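Putative metalloprotease II (Bacteroides fragilis, PDB 4ON1) is probably a zinc-dependent metalloendopeptidase, related to fragilysin and encoded on the pathogenicity island of this gut bacterium. Local coordinates at residues S261-E264 / S265-N268; D368-V371 / R372-E375. One frame throughout, in Å; residues are numbered along the deposited sequence.

Interaction 1 of 2, residues S261-E264 / S265-N268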
# COMPACT_ATOMS: atom_id res chain seq x y z
N SER A 261 17.56 -8.76 12.73
CA SER A 261 18.72 -8.99 11.87
C SER A 261 18.45 -8.49 10.46
O SER A 261 19.33 -7.88 9.83
CB SER A 261 19.07 -10.47 11.85
OG SER A 261 19.00 -11.02 13.15
N ALA A 262 17.25 -8.77 9.95
CA ALA A 262 16.89 -8.36 8.59
C ALA A 262 16.89 -6.84 8.43
O ALA A 262 17.35 -6.31 7.42
CB ALA A 262 15.53 -8.93 8.22
N LEU A 263 16.37 -6.13 9.43
CA LEU A 263 16.37 -4.67 9.37
C LEU A 263 17.79 -4.11 9.39
O LEU A 263 18.15 -3.26 8.57
CB LEU A 263 15.58 -4.09 10.55
CG LEU A 263 15.54 -2.56 10.57
CD1 LEU A 263 14.90 -2.03 9.29
CD2 LEU A 263 14.79 -2.06 11.79
N GLU A 264 18.60 -4.61 10.32
CA GLU A 264 19.99 -4.18 10.44
C GLU A 264 20.76 -4.47 9.16
O GLU A 264 21.55 -3.64 8.69
CB GLU A 264 20.67 -4.89 11.63
CG GLU A 264 20.18 -4.39 12.99
CD GLU A 264 20.86 -5.08 14.16
OE1 GLU A 264 21.86 -5.79 13.93
OE2 GLU A 264 20.37 -4.94 15.30
N SER A 265 20.52 -5.64 8.58
CA SER A 265 21.17 -6.01 7.33
C SER A 265 20.72 -5.06 6.22
O SER A 265 21.52 -4.67 5.37
CB SER A 265 20.84 -7.46 6.97
OG SER A 265 21.35 -7.80 5.69
N PHE A 266 19.45 -4.69 6.24
CA PHE A 266 18.91 -3.72 5.29
C PHE A 266 19.62 -2.38 5.41
O PHE A 266 20.03 -1.79 4.41
CB PHE A 266 17.40 -3.54 5.51
CG PHE A 266 16.76 -2.53 4.58
CD1 PHE A 266 15.86 -1.59 5.07
CD2 PHE A 266 17.04 -2.53 3.22
CE1 PHE A 266 15.25 -0.67 4.23
CE2 PHE A 266 16.44 -1.62 2.36
CZ PHE A 266 15.54 -0.68 2.87
N GLN A 267 19.76 -1.89 6.64
CA GLN A 267 20.38 -0.59 6.87
C GLN A 267 21.86 -0.56 6.50
O GLN A 267 22.35 0.42 5.93
CB GLN A 267 20.19 -0.17 8.32
CG GLN A 267 18.75 0.26 8.65
CD GLN A 267 18.56 0.52 10.14
OE1 GLN A 267 18.71 -0.39 10.95
NE2 GLN A 267 18.25 1.76 10.49
N ASN A 268 22.57 -1.64 6.81
CA ASN A 268 23.96 -1.74 6.40
C ASN A 268 24.09 -1.73 4.88
O ASN A 268 25.01 -1.13 4.33
CB ASN A 268 24.62 -2.98 7.00
CG ASN A 268 24.98 -2.80 8.46
OD1 ASN A 268 25.13 -1.67 8.94
ND2 ASN A 268 25.11 -3.91 9.18

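Interaction 2 of 2, residues D368-V371 / R372-E375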
# COMPACT_ATOMS: atom_id res chain seq x y z
N ASP A 368 -5.13 10.01 20.46
CA ASP A 368 -3.81 10.00 21.08
C ASP A 368 -2.69 9.70 20.09
O ASP A 368 -1.61 10.27 20.21
CB ASP A 368 -3.75 8.98 22.22
CG ASP A 368 -3.42 9.62 23.54
OD1 ASP A 368 -2.22 9.83 23.81
OD2 ASP A 368 -4.37 9.95 24.29
N ASN A 369 -2.95 8.82 19.13
CA ASN A 369 -1.96 8.57 18.09
C ASN A 369 -1.79 9.81 17.19
O ASN A 369 -0.68 10.12 16.77
CB ASN A 369 -2.34 7.35 17.26
CG ASN A 369 -1.85 6.05 17.88
OD1 ASN A 369 -0.97 6.04 18.74
ND2 ASN A 369 -2.44 4.93 17.44
N TRP A 370 -2.89 10.53 16.92
CA TRP A 370 -2.79 11.80 16.19
C TRP A 370 -1.88 12.77 16.93
O TRP A 370 -1.01 13.42 16.33
CB TRP A 370 -4.15 12.45 16.02
CG TRP A 370 -5.01 11.89 14.94
CD1 TRP A 370 -5.15 10.58 14.59
CD2 TRP A 370 -5.87 12.64 14.08
NE1 TRP A 370 -6.06 10.47 13.56
CE2 TRP A 370 -6.50 11.72 13.23
CE3 TRP A 370 -6.15 14.00 13.94
CZ2 TRP A 370 -7.41 12.12 12.25
CZ3 TRP A 370 -7.06 14.40 12.97
CH2 TRP A 370 -7.68 13.46 12.14
N VAL A 371 -2.09 12.89 18.24
CA VAL A 371 -1.27 13.77 19.06
C VAL A 371 0.19 13.34 18.94
O VAL A 371 1.06 14.15 18.64
CB VAL A 371 -1.70 13.75 20.53
CG1 VAL A 371 -0.64 14.41 21.42
CG2 VAL A 371 -3.06 14.43 20.70
N ARG A 372 0.44 12.04 19.14
CA ARG A 372 1.80 11.50 19.06
C ARG A 372 2.45 11.78 17.72
O ARG A 372 3.63 12.12 17.66
CB ARG A 372 1.79 9.99 19.32
CG ARG A 372 1.50 9.63 20.78
CD ARG A 372 1.25 8.14 20.98
NE ARG A 372 0.85 7.86 22.36
CZ ARG A 372 -0.21 7.13 22.71
NH1 ARG A 372 -0.97 6.56 21.78
NH2 ARG A 372 -0.50 6.94 23.99
N MET A 373 1.68 11.63 16.64
CA MET A 373 2.22 11.84 15.30
C MET A 373 2.45 13.33 15.01
O MET A 373 3.46 13.69 14.40
CB MET A 373 1.29 11.24 14.25
CG MET A 373 1.30 9.71 14.25
SD MET A 373 0.14 8.98 13.09
CE MET A 373 -1.43 9.36 13.86
N LEU A 374 1.54 14.19 15.43
CA LEU A 374 1.71 15.62 15.24
C LEU A 374 2.93 16.15 16.00
O LEU A 374 3.69 16.97 15.49
CB LEU A 374 0.46 16.38 15.66
CG LEU A 374 -0.72 16.22 14.70
CD1 LEU A 374 -2.04 16.49 15.40
CD2 LEU A 374 -0.54 17.15 13.51
N GLU A 375 3.12 15.67 17.22
CA GLU A 375 4.26 16.13 18.01
C GLU A 375 5.57 15.60 17.44
O GLU A 375 6.58 16.29 17.46
CB GLU A 375 4.09 15.74 19.47
CG GLU A 375 3.09 16.63 20.20
CD GLU A 375 2.95 16.29 21.67
OE1 GLU A 375 3.10 15.10 22.01
OE2 GLU A 375 2.68 17.21 22.47

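Interaction 1 of 2, residues S261-E264 / S265-N268
Gln267 lies against Leu263 one turn back along the amphipathic alpha-helix 259-271, which packs on strands 284-288 and 319-323 of the metallopeptidase region. Followed from its root, the glutamine meets carbonyl oxygens first: CB is 3.7 Å from both Leu263 O and Glu264 O, and CG is 3.6 Å from Leu263 O. With CG anti to the carbonyl carbon (chi1 -73°) and the chain extended beyond it, the amide is carried back over the preceding turn. CD is 4.1 Å from Leu263 O, and OE1 lies 3.8 Å from that same oxygen and 3.9 Å from Leu263 CG, a van der Waals approach to a branch carbon in which the two side chains pass at a slant. NE2 is hydrogen-bonded to the backbone oxygen of Phe316, outside the helix, which helps set the rotation of the amide. The backbone beneath is regular i to i+4 bonding, as in Gln267 N to Leu263 O at 2.9 Å. Phe266 turns to the buried flank, where it touches Tyr284 and Leu286, while Leu263 rests on Ala319 and Ile321. Between the two buried residues, Leu263 CD1 and Phe266 CD1 stand 4.4 Å apart, a loose apolar contact.

Interaction 2 of 2, residues D368-V371 / R372-E375
Arg372 meets Asn369 and Asp368 through two different aspects of its guanidinium. NH1 donates to Asn369 OD1 at 3.1 Å, and this oxygen lies at the edge of the guanidinium, only 7° out of its plane. Seen from the amide, the donor stands above the carbonyl plane and off the lone pairs, in keeping with the 63° between the two flat groups. The same OD1 also accepts from the backbone N of Glu343, so two donors grip it. Asp368 approaches differently: its OD1 sits over a guanidinium face, 3.4 Å from Arg372 NH2, in a salt bridge that works by charge without an N-H aimed at the oxygen. Arg372 NE has a further ionic partner in Glu343 OE1, and the two carboxylates would together be expected to stabilise the arginine's positive charge. An extended chain from CG to NE carries the guanidinium back along the helix to these partners.

Asp368, Asn369 and Arg372 lie on helix 367-378, the C-terminal helix of a metzincin-like catalytic domain, consistent with a matrixin-type protease. Its i to i+4 backbone bonds include Met373 N to Asn369 O at 2.8 Å.

Met373 bends at its last torsion (chi3 -70°), which folds CE back to 3.1 Å from Asn369 O, close for a methyl, and to 4.0 Å from Trp370 CD1. The methyl reaches the indole obliquely; the ring itself is stacked with Phe233, and its NE1 is hydrogen-bonded to His364 O. Leu374 meets helix 232-235 through Leu234, while Met373 also touches Phe233. On the exposed flank Val371 and Glu375 run side by side in the same direction, with Val371 CG1 3.8 Å from Glu375 OE1.

Interactions 1 and 2 are separate helical turns in the metallopeptidase part of the chain, with centres 28 Å apart and nearest atoms about 18 Å apart, so neither touches the other. Both can be located from the zinc ion, which is bound by Asp176, His334, His338 and His344. Interaction 2 is nearer: the Asn369 side chain is about 9 Å from the metal and about 7 Å from the side chains of His338 and His344, and its bond to Glu343 N reaches the residue just before His344. In interaction 1, the Leu263 side chain lies about 13 Å from the zinc and about 10 Å from the side chains of Asp176 and His338.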